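Local atomic coordinates of fibronectin-binding protein (Streptococcus pyogenes, PDB entry 5A0L), a protein that mediates adhesion of the pathogen to its host, binding fibronectin and using an internal thioester in its N-terminal domain for covalent host attachment. Residues A[99-104]-A[182-187]; A[110-115]-A[178-183]; A[105-110]-A[122-127]. All coordinates share one frame; numbering follows the deposited sequence. Where two conformers were deposited one is given.

Contact 1 of 3, residues A[99-104]-A[182-187]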
loop_
_atom_site.group_PDB
_atom_site.type_symbol
_atom_site.label_atom_id
_atom_site.label_comp_id
_atom_site.label_asym_id
_atom_site.label_seq_id
_atom_site.Cartn_x
_atom_site.Cartn_y
_atom_site.Cartn_z
ATOM N N ILE A 99 -5.480 -9.313 2.623
ATOM C CA ILE A 99 -5.130 -7.983 2.170
ATOM C C ILE A 99 -6.064 -6.937 2.802
ATOM O O ILE A 99 -5.561 -5.867 3.236
ATOM C CB ILE A 99 -5.112 -7.933 0.641
ATOM C CG1 ILE A 99 -3.878 -8.722 0.121
ATOM C CG2 ILE A 99 -5.116 -6.498 0.111
ATOM C CD1 ILE A 99 -3.870 -9.043 -1.335
ATOM N N LEU A 100 -7.367 -7.211 2.840
ATOM C CA LEU A 100 -8.277 -6.247 3.461
ATOM C C LEU A 100 -7.904 -5.952 4.912
ATOM O O LEU A 100 -7.939 -4.806 5.352
ATOM C CB LEU A 100 -9.715 -6.717 3.370
ATOM C CG LEU A 100 -10.371 -6.849 2.022
ATOM C CD1 LEU A 100 -11.768 -7.398 2.143
ATOM C CD2 LEU A 100 -10.379 -5.565 1.276
ATOM N N ASN A 101 -7.556 -7.009 5.666
ATOM C CA ASN A 101 -7.230 -6.817 7.054
ATOM C C ASN A 101 -5.905 -6.094 7.245
ATOM O O ASN A 101 -5.762 -5.310 8.200
ATOM C CB ASN A 101 -7.320 -8.123 7.837
ATOM C CG ASN A 101 -8.743 -8.466 8.229
ATOM O OD1 ASN A 101 -9.213 -8.060 9.308
ATOM N ND2 ASN A 101 -9.457 -9.183 7.365
ATOM N N VAL A 102 -4.926 -6.318 6.368
ATOM C CA VAL A 102 -3.707 -5.523 6.417
ATOM C C VAL A 102 -3.993 -4.025 6.259
ATOM O O VAL A 102 -3.552 -3.187 7.052
ATOM C CB VAL A 102 -2.685 -5.973 5.354
ATOM C CG1 VAL A 102 -1.570 -4.953 5.180
ATOM C CG2 VAL A 102 -2.125 -7.332 5.730
ATOM N N ILE A 103 -4.772 -3.685 5.233
ATOM C CA ILE A 103 -5.034 -2.273 4.956
ATOM C C ILE A 103 -5.844 -1.653 6.109
ATOM O O ILE A 103 -5.552 -0.521 6.519
ATOM C CB ILE A 103 -5.723 -2.091 3.590
ATOM C CG1 ILE A 103 -4.784 -2.469 2.435
ATOM C CG2 ILE A 103 -6.277 -0.711 3.419
ATOM C CD1 ILE A 103 -3.630 -1.546 2.252
ATOM N N TYR A 104 -6.865 -2.356 6.598
ATOM C CA TYR A 104 -7.710 -1.797 7.632
ATOM C C TYR A 104 -6.913 -1.503 8.919
ATOM O O TYR A 104 -7.246 -0.566 9.667
ATOM C CB TYR A 104 -8.875 -2.760 7.911
ATOM C CG TYR A 104 -9.957 -2.168 8.774
ATOM C CD1 TYR A 104 -10.611 -0.987 8.398
ATOM C CD2 TYR A 104 -10.381 -2.816 9.956
ATOM C CE1 TYR A 104 -11.589 -0.419 9.212
ATOM C CE2 TYR A 104 -11.386 -2.262 10.743
ATOM C CZ TYR A 104 -12.005 -1.090 10.357
ATOM O OH TYR A 104 -12.970 -0.474 11.154
ATOM N N ASN A 182 -11.302 -4.972 16.577
ATOM C CA ASN A 182 -12.117 -4.183 15.648
ATOM C C ASN A 182 -12.018 -4.838 14.257
ATOM O O ASN A 182 -10.939 -4.890 13.667
ATOM C CB ASN A 182 -11.660 -2.732 15.644
ATOM C CG ASN A 182 -11.833 -2.071 17.001
ATOM O OD1 ASN A 182 -12.863 -2.259 17.674
ATOM N ND2 ASN A 182 -10.818 -1.347 17.446
ATOM N N LYS A 183 -13.145 -5.357 13.776
ATOM C CA LYS A 183 -13.229 -6.106 12.537
ATOM C C LYS A 183 -13.551 -5.185 11.357
ATOM O O LYS A 183 -14.146 -4.098 11.519
ATOM C CB LYS A 183 -14.341 -7.156 12.634
ATOM C CG LYS A 183 -14.329 -8.047 13.859
ATOM C CD LYS A 183 -13.067 -8.876 13.956
ATOM C CE LYS A 183 -13.137 -9.799 15.145
ATOM N NZ LYS A 183 -11.908 -10.602 15.302
ATOM N N ILE A 184 -13.187 -5.621 10.156
ATOM C CA ILE A 184 -13.552 -4.838 8.983
ATOM C C ILE A 184 -15.077 -4.658 8.915
ATOM O O ILE A 184 -15.849 -5.574 9.263
ATOM C CB ILE A 184 -12.996 -5.416 7.655
ATOM C CG1 ILE A 184 -13.570 -6.795 7.319
ATOM C CG2 ILE A 184 -11.464 -5.395 7.662
ATOM C CD1 ILE A 184 -13.199 -7.287 5.911
ATOM N N PRO A 185 -15.520 -3.466 8.481
ATOM C CA PRO A 185 -16.958 -3.200 8.438
ATOM C C PRO A 185 -17.670 -3.988 7.363
ATOM O O PRO A 185 -17.059 -4.423 6.386
ATOM C CB PRO A 185 -17.057 -1.690 8.198
ATOM C CG PRO A 185 -15.750 -1.276 7.661
ATOM C CD PRO A 185 -14.719 -2.284 8.128
ATOM N N SER A 186 -18.966 -4.172 7.544
ATOM C CA SER A 186 -19.805 -4.767 6.540
ATOM C C SER A 186 -19.633 -3.960 5.269
ATOM O O SER A 186 -19.682 -2.737 5.297
ATOM C CB SER A 186 -21.278 -4.719 6.959
ATOM O OG SER A 186 -22.071 -5.401 6.021
ATOM N N GLY A 187 -19.394 -4.650 4.168
ATOM C CA GLY A 187 -19.274 -3.996 2.854
ATOM C C GLY A 187 -17.917 -3.370 2.557
ATOM O O GLY A 187 -17.743 -2.727 1.523
HETATM O O HOH W 1 -9.219 -5.958 11.615
HETATM O O HOH W 2 -11.715 -8.010 10.423
HETATM O O HOH W 3 -13.819 -1.902 13.202
#
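Tyr104 lies with one face of its ring against the chain at Ile184 and Pro185. CG stands anti to the backbone N (chi1 -169°), which carries the ring off the helix and out along segment 182-187. Two CH-pi contacts cover the face: CA of Ile184 sits 4.2 Å from the centroid of the Tyr104 ring, and CD of Pro185, displaced toward the hydroxyl side, comes 3.7 Å from CZ of Tyr104. The two branches of Ile184 divide the remaining work. CG2 drops beside the root of the ring, 3.6 Å from CD2 of Tyr104, while CG1 takes the place between backbone N and carbonyl carbon (chi1 64°) and sends CD1 to the methyl CD1 of Leu100, 4.0 Å away.

In the fold, this lays the loop between helix 176-179 and strand 191-195 over the C-terminal half of helix 92-105; Tyr188, farther along the loop, adds an edge-to-face contact to the Tyr104 ring.

No direct hydrogen bond joins the two segments, and water does the polar bridging. OD1 of Asn101 accepts from two waters, one donating onward to Asn182 O and the oxygen of the other accepting the N-H of Ile184, 2.8 Å from Ile184 N. The amide is steadied from its other end, where ND2 bonds to Lys97 O one helical turn back. A third water, lying in the ring plane, stands 2.6 Å from Tyr104 OH and donates to Lys183 O.

Contact 2 of 3, residues A[110-115]-A[178-183]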
loop_
_atom_site.group_PDB
_atom_site.type_symbol
_atom_site.label_atom_id
_atom_site.label_comp_id
_atom_site.label_asym_id
_atom_site.label_seq_id
_atom_site.Cartn_x
_atom_site.Cartn_y
_atom_site.Cartn_z
ATOM N N ASN A 110 -5.799 2.290 10.592
ATOM C CA ASN A 110 -5.213 2.012 11.917
ATOM C C ASN A 110 -6.253 1.512 12.890
ATOM O O ASN A 110 -6.316 1.957 14.064
ATOM C CB ASN A 110 -4.519 3.269 12.458
ATOM C CG ASN A 110 -3.774 3.006 13.743
ATOM O OD1 ASN A 110 -3.287 1.895 13.974
ATOM N ND2 ASN A 110 -3.617 4.061 14.572
ATOM N N ALA A 111 -7.068 0.533 12.475
ATOM C CA ALA A 111 -8.311 0.274 13.228
ATOM C C ALA A 111 -8.085 -0.316 14.612
ATOM O O ALA A 111 -8.980 -0.164 15.460
ATOM C CB ALA A 111 -9.223 -0.663 12.446
ATOM N N ASN A 112 -6.941 -0.963 14.832
ATOM C CA ASN A 112 -6.632 -1.578 16.109
ATOM C C ASN A 112 -5.413 -0.974 16.794
ATOM O O ASN A 112 -4.883 -1.529 17.746
ATOM C CB ASN A 112 -6.550 -3.111 15.971
ATOM C CG ASN A 112 -7.904 -3.693 15.738
ATOM O OD1 ASN A 112 -8.673 -3.865 16.691
ATOM N ND2 ASN A 112 -8.235 -3.990 14.484
ATOM N N GLY A 113 -4.985 0.193 16.295
ATOM C CA GLY A 113 -3.901 0.922 16.923
ATOM C C GLY A 113 -2.520 0.458 16.623
ATOM O O GLY A 113 -1.544 0.948 17.211
ATOM N N PHE A 114 -2.381 -0.465 15.644
ATOM C CA PHE A 114 -1.027 -0.949 15.361
ATOM C C PHE A 114 -0.053 0.159 14.974
ATOM O O PHE A 114 1.149 0.044 15.210
ATOM C CB PHE A 114 -0.975 -1.958 14.227
ATOM C CG PHE A 114 -1.718 -3.250 14.465
ATOM C CD1 PHE A 114 -2.320 -3.580 15.671
ATOM C CD2 PHE A 114 -1.849 -4.132 13.391
ATOM C CE1 PHE A 114 -3.000 -4.786 15.809
ATOM C CE2 PHE A 114 -2.525 -5.318 13.519
ATOM C CZ PHE A 114 -3.126 -5.639 14.730
ATOM N N MET A 115 -0.601 1.186 14.299
ATOM C CA MET A 115 0.150 2.348 13.790
ATOM C C MET A 115 0.394 3.443 14.828
ATOM O O MET A 115 1.072 4.420 14.522
ATOM C CB MET A 115 -0.563 3.029 12.598
ATOM C CG MET A 115 -0.790 2.211 11.325
ATOM S SD MET A 115 0.677 1.583 10.476
ATOM C CE MET A 115 0.702 0.001 11.312
ATOM N N ALA A 178 -8.783 -12.921 13.084
ATOM C CA ALA A 178 -9.400 -13.622 14.186
ATOM C C ALA A 178 -9.153 -12.922 15.514
ATOM O O ALA A 178 -10.034 -12.901 16.369
ATOM C CB ALA A 178 -8.876 -15.058 14.261
ATOM N N THR A 179 -7.948 -12.379 15.707
ATOM C CA THR A 179 -7.578 -11.812 16.990
ATOM C C THR A 179 -7.791 -10.291 17.131
ATOM O O THR A 179 -7.890 -9.774 18.260
ATOM C CB THR A 179 -6.127 -12.154 17.313
ATOM O OG1 THR A 179 -5.283 -11.634 16.297
ATOM C CG2 THR A 179 -5.916 -13.653 17.378
ATOM N N ALA A 180 -7.902 -9.568 16.029
ATOM C CA ALA A 180 -8.110 -8.130 16.105
ATOM C C ALA A 180 -9.494 -7.878 16.691
ATOM O O ALA A 180 -10.470 -8.481 16.290
ATOM C CB ALA A 180 -8.010 -7.527 14.737
ATOM N N ALA A 181 -9.578 -6.958 17.648
ATOM C CA ALA A 181 -10.874 -6.682 18.231
ATOM C C ALA A 181 -11.830 -5.967 17.287
ATOM O O ALA A 181 -13.034 -6.230 17.245
ATOM C CB ALA A 181 -10.702 -5.901 19.512
ATOM N N ASN A 182 -11.302 -4.972 16.577
ATOM C CA ASN A 182 -12.117 -4.183 15.648
ATOM C C ASN A 182 -12.018 -4.838 14.257
ATOM O O ASN A 182 -10.939 -4.890 13.667
ATOM C CB ASN A 182 -11.660 -2.732 15.644
ATOM C CG ASN A 182 -11.833 -2.071 17.001
ATOM O OD1 ASN A 182 -12.863 -2.259 17.674
ATOM N ND2 ASN A 182 -10.818 -1.347 17.446
ATOM N N LYS A 183 -13.145 -5.357 13.776
ATOM C CA LYS A 183 -13.229 -6.106 12.537
ATOM C C LYS A 183 -13.551 -5.185 11.357
ATOM O O LYS A 183 -14.146 -4.098 11.519
ATOM C CB LYS A 183 -14.341 -7.156 12.634
ATOM C CG LYS A 183 -14.329 -8.047 13.859
ATOM C CD LYS A 183 -13.067 -8.876 13.956
ATOM C CE LYS A 183 -13.137 -9.799 15.145
ATOM N NZ LYS A 183 -11.908 -10.602 15.302
HETATM O O HOH W 4 -7.462 -5.289 18.856
#
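Asn112, at the third position of a type I beta turn running from Asn110 to Gly113, brings its CA to 6.1 Å from the CA of Asn182, where the chain has left helix 176-179 and runs on as loop. The Asn112 carboxamide grips the backbone of Asn182 at both ends. Asn112 OD1 takes Asn182 N at 2.9 Å, the donor lying in the carbonyl plane on a lone pair, and Asn112 ND2 gives to Asn182 O at 3.0 Å along a nearly straight bond (171°). The acceptor is almost in the plane of the amide, so the flat group matches the N-H and C=O of a single residue. CG lies beside the backbone N (chi1 -71°), directing the amide across the gap.

This two-point pairing joins the connection between helices 92-105 and 120-135 to the chain emerging from helix 176-179, at the surface of the helical part of the thioester domain. Asn112 ND2 has a second acceptor, Asn105 OD1, at the end of helix 92-105, so both its hydrogens are used. A water donates to OD1 and accepts from Ala181 N, adding another link.

Asn182 returns the favour with its own amide: Asn182 ND2 donates to Ala111 O at 3.0 Å, but this bond is more bent (150°) and tilted from the carbonyl plane. Ala180 CB packs 3.6 Å from Asn112 ND2. Lys183 curls back over the helix end, its NZ bonding to Ala180 O at 2.7 Å and also to Glu177 O.

Contact 3 of 3, residues A[105-110]-A[122-127]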
loop_
_atom_site.group_PDB
_atom_site.type_symbol
_atom_site.label_atom_id
_atom_site.label_comp_id
_atom_site.label_asym_id
_atom_site.label_seq_id
_atom_site.Cartn_x
_atom_site.Cartn_y
_atom_site.Cartn_z
ATOM N N ASN A 105 -5.873 -2.298 9.154
ATOM C CA ASN A 105 -5.028 -2.156 10.319
ATOM C C ASN A 105 -3.809 -1.256 10.151
ATOM O O ASN A 105 -3.166 -0.886 11.132
ATOM C CB ASN A 105 -4.636 -3.518 10.856
ATOM C CG ASN A 105 -5.764 -4.124 11.609
ATOM O OD1 ASN A 105 -6.020 -3.706 12.754
ATOM N ND2 ASN A 105 -6.552 -5.012 10.981
ATOM N N GLY A 106 -3.485 -0.933 8.899
ATOM C CA GLY A 106 -2.327 -0.119 8.554
ATOM C C GLY A 106 -2.709 1.340 8.348
ATOM O O GLY A 106 -3.744 1.818 8.801
ATOM N N TYR A 107 -1.832 2.069 7.668
ATOM C CA TYR A 107 -2.050 3.514 7.452
ATOM C C TYR A 107 -3.057 3.693 6.322
ATOM O O TYR A 107 -2.892 3.077 5.250
ATOM C CB TYR A 107 -0.748 4.178 7.111
ATOM C CG TYR A 107 -0.853 5.665 6.929
ATOM C CD1 TYR A 107 -0.766 6.535 8.009
ATOM C CD2 TYR A 107 -1.077 6.204 5.677
ATOM C CE1 TYR A 107 -0.875 7.895 7.826
ATOM C CE2 TYR A 107 -1.172 7.558 5.490
ATOM C CZ TYR A 107 -1.061 8.417 6.562
ATOM O OH TYR A 107 -1.147 9.775 6.381
ATOM N N LYS A 108 -4.132 4.486 6.475
ATOM C CA LYS A 108 -4.409 5.402 7.585
ATOM C C LYS A 108 -5.485 4.894 8.558
ATOM O O LYS A 108 -5.656 5.462 9.634
ATOM C CB LYS A 108 -4.849 6.771 7.013
ATOM C CG LYS A 108 -4.778 7.963 7.941
ATOM C CD LYS A 108 -4.970 9.278 7.191
ATOM C CE LYS A 108 -4.960 10.460 8.133
ATOM N N SER A 109 -6.228 3.842 8.219
ATOM C CA SER A 109 -7.337 3.444 9.099
ATOM C C SER A 109 -6.906 3.001 10.485
ATOM O O SER A 109 -7.604 3.278 11.459
ATOM C CB SER A 109 -8.191 2.335 8.466
ATOM O OG SER A 109 -9.012 2.835 7.439
ATOM N N ASN A 110 -5.799 2.290 10.592
ATOM C CA ASN A 110 -5.213 2.012 11.917
ATOM C C ASN A 110 -6.253 1.512 12.890
ATOM O O ASN A 110 -6.316 1.957 14.064
ATOM C CB ASN A 110 -4.519 3.269 12.458
ATOM C CG ASN A 110 -3.774 3.006 13.743
ATOM O OD1 ASN A 110 -3.287 1.895 13.974
ATOM N ND2 ASN A 110 -3.617 4.061 14.572
ATOM N N ASN A 122 6.673 6.661 7.951
ATOM C CA ASN A 122 7.062 5.353 8.478
ATOM C C ASN A 122 5.882 4.357 8.521
ATOM O O ASN A 122 6.096 3.153 8.323
ATOM C CB ASN A 122 7.676 5.491 9.870
ATOM C CG ASN A 122 9.018 6.179 9.856
ATOM O OD1 ASN A 122 9.767 6.076 8.887
ATOM N ND2 ASN A 122 9.339 6.882 10.956
ATOM N N ALA A 123 4.688 4.862 8.786
ATOM C CA ALA A 123 3.500 4.021 8.853
ATOM C C ALA A 123 3.172 3.516 7.447
ATOM O O ALA A 123 2.773 2.341 7.266
ATOM C CB ALA A 123 2.348 4.776 9.460
ATOM N N ILE A 124 3.277 4.396 6.454
ATOM C CA ILE A 124 3.111 3.984 5.044
ATOM C C ILE A 124 4.159 2.913 4.719
ATOM O O ILE A 124 3.835 1.895 4.102
ATOM C CB ILE A 124 3.242 5.220 4.136
ATOM C CG1 ILE A 124 2.032 6.138 4.300
ATOM C CG2 ILE A 124 3.393 4.813 2.672
ATOM C CD1 ILE A 124 2.199 7.511 3.697
ATOM N N LEU A 125 5.393 3.124 5.122
ATOM C CA LEU A 125 6.460 2.179 4.818
ATOM C C LEU A 125 6.185 0.805 5.427
ATOM O O LEU A 125 6.396 -0.236 4.764
ATOM C CB LEU A 125 7.801 2.747 5.250
ATOM C CG LEU A 125 9.036 1.932 4.972
ATOM C CD1 LEU A 125 9.183 1.609 3.490
ATOM C CD2 LEU A 125 10.249 2.740 5.496
ATOM N N VAL A 126 5.745 0.777 6.677
ATOM C CA VAL A 126 5.368 -0.496 7.309
ATOM C C VAL A 126 4.232 -1.174 6.552
ATOM O O VAL A 126 4.310 -2.377 6.236
ATOM C CB VAL A 126 5.005 -0.285 8.782
ATOM C CG1 VAL A 126 4.353 -1.516 9.386
ATOM C CG2 VAL A 126 6.225 0.105 9.579
ATOM N N THR A 127 3.188 -0.435 6.262
ATOM C CA THR A 127 2.026 -1.005 5.605
ATOM C C THR A 127 2.403 -1.527 4.226
ATOM O O THR A 127 1.954 -2.598 3.802
ATOM C CB THR A 127 0.888 0.014 5.513
ATOM O OG1 THR A 127 0.605 0.551 6.827
ATOM C CG2 THR A 127 -0.367 -0.591 4.985
#
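Tyr107 packs against Ala123 and Ile124, with Thr127 holding its backbone, where the chain has just left helix 92-105 and runs against helix 120-135. The contact is the start of the connection between helices 92-105 and 120-135 in the thioester domain, its first loop residues pressed on the very helix the loop leads into.

The side chain starts with CG anti to the backbone N (chi1 -178°), which directs it along the helix surface. Tyr107 CB lies 3.9 Å from Ala123 CB and at a similar distance from Thr127 OG1. At CG the ring begins to meet Ile124, and from there its two sides diverge. Tyr107 CD1 rests 3.9 Å from Ala123 CB. On the CD2 side, Tyr107 CD2 comes to 3.4 Å from Ile124 CG1, a snug approach, and Tyr107 CE2 continues along the same side chain to reach CD1 of Ile124 at 3.8 Å. Both aliphatic partners approach the ring obliquely. The following residue closes over a face: after a cis peptide bond, Lys108 CB sits above the centre of the Tyr107 ring. Gln46 on strand 45-49 also touches this side chain, and Tyr48 hydrogen-bonds Tyr107 O, which ties the loop to the barrel as well.

Across the segments there is one hydrogen bond, nearly straight at 170°, from Tyr107 N to Thr127 OG1 (3.0 Å). That hydroxyl spends its own proton on Ala123 O, one turn back in the helix, 2.8 Å from Thr127 OG1, so its rotation is fixed and its oxygen is presented to the loop. Gly106, without a side chain, lets its CA come to 3.5 Å from Thr127 OG1. Ala123 O is held twice, Thr127 N and Thr127 OG1 reaching it from opposite faces of its plane.

Overall arrangement
Helix 92-105 and the loop that follows it run through all three contacts. Contact 3 is the buried one, largely apolar, with one hydroxyl serving the backbone of the loop. Contact 2 lies at the surface and is almost wholly polar, built chiefly from hydrogen bonds of asparagine carboxamides. Contact 1 falls between, mixing ring-face packing with bridging water. Contacts 1 and 2 share Asn182 and Lys183, and a probable backbone hydrogen bond, Tyr104 O to Ala111 N, joins their other sides. Contacts 2 and 3 share Asn110, and the amides of Asn105 and Asn112 probably pass the connection from contact 3 to contact 2.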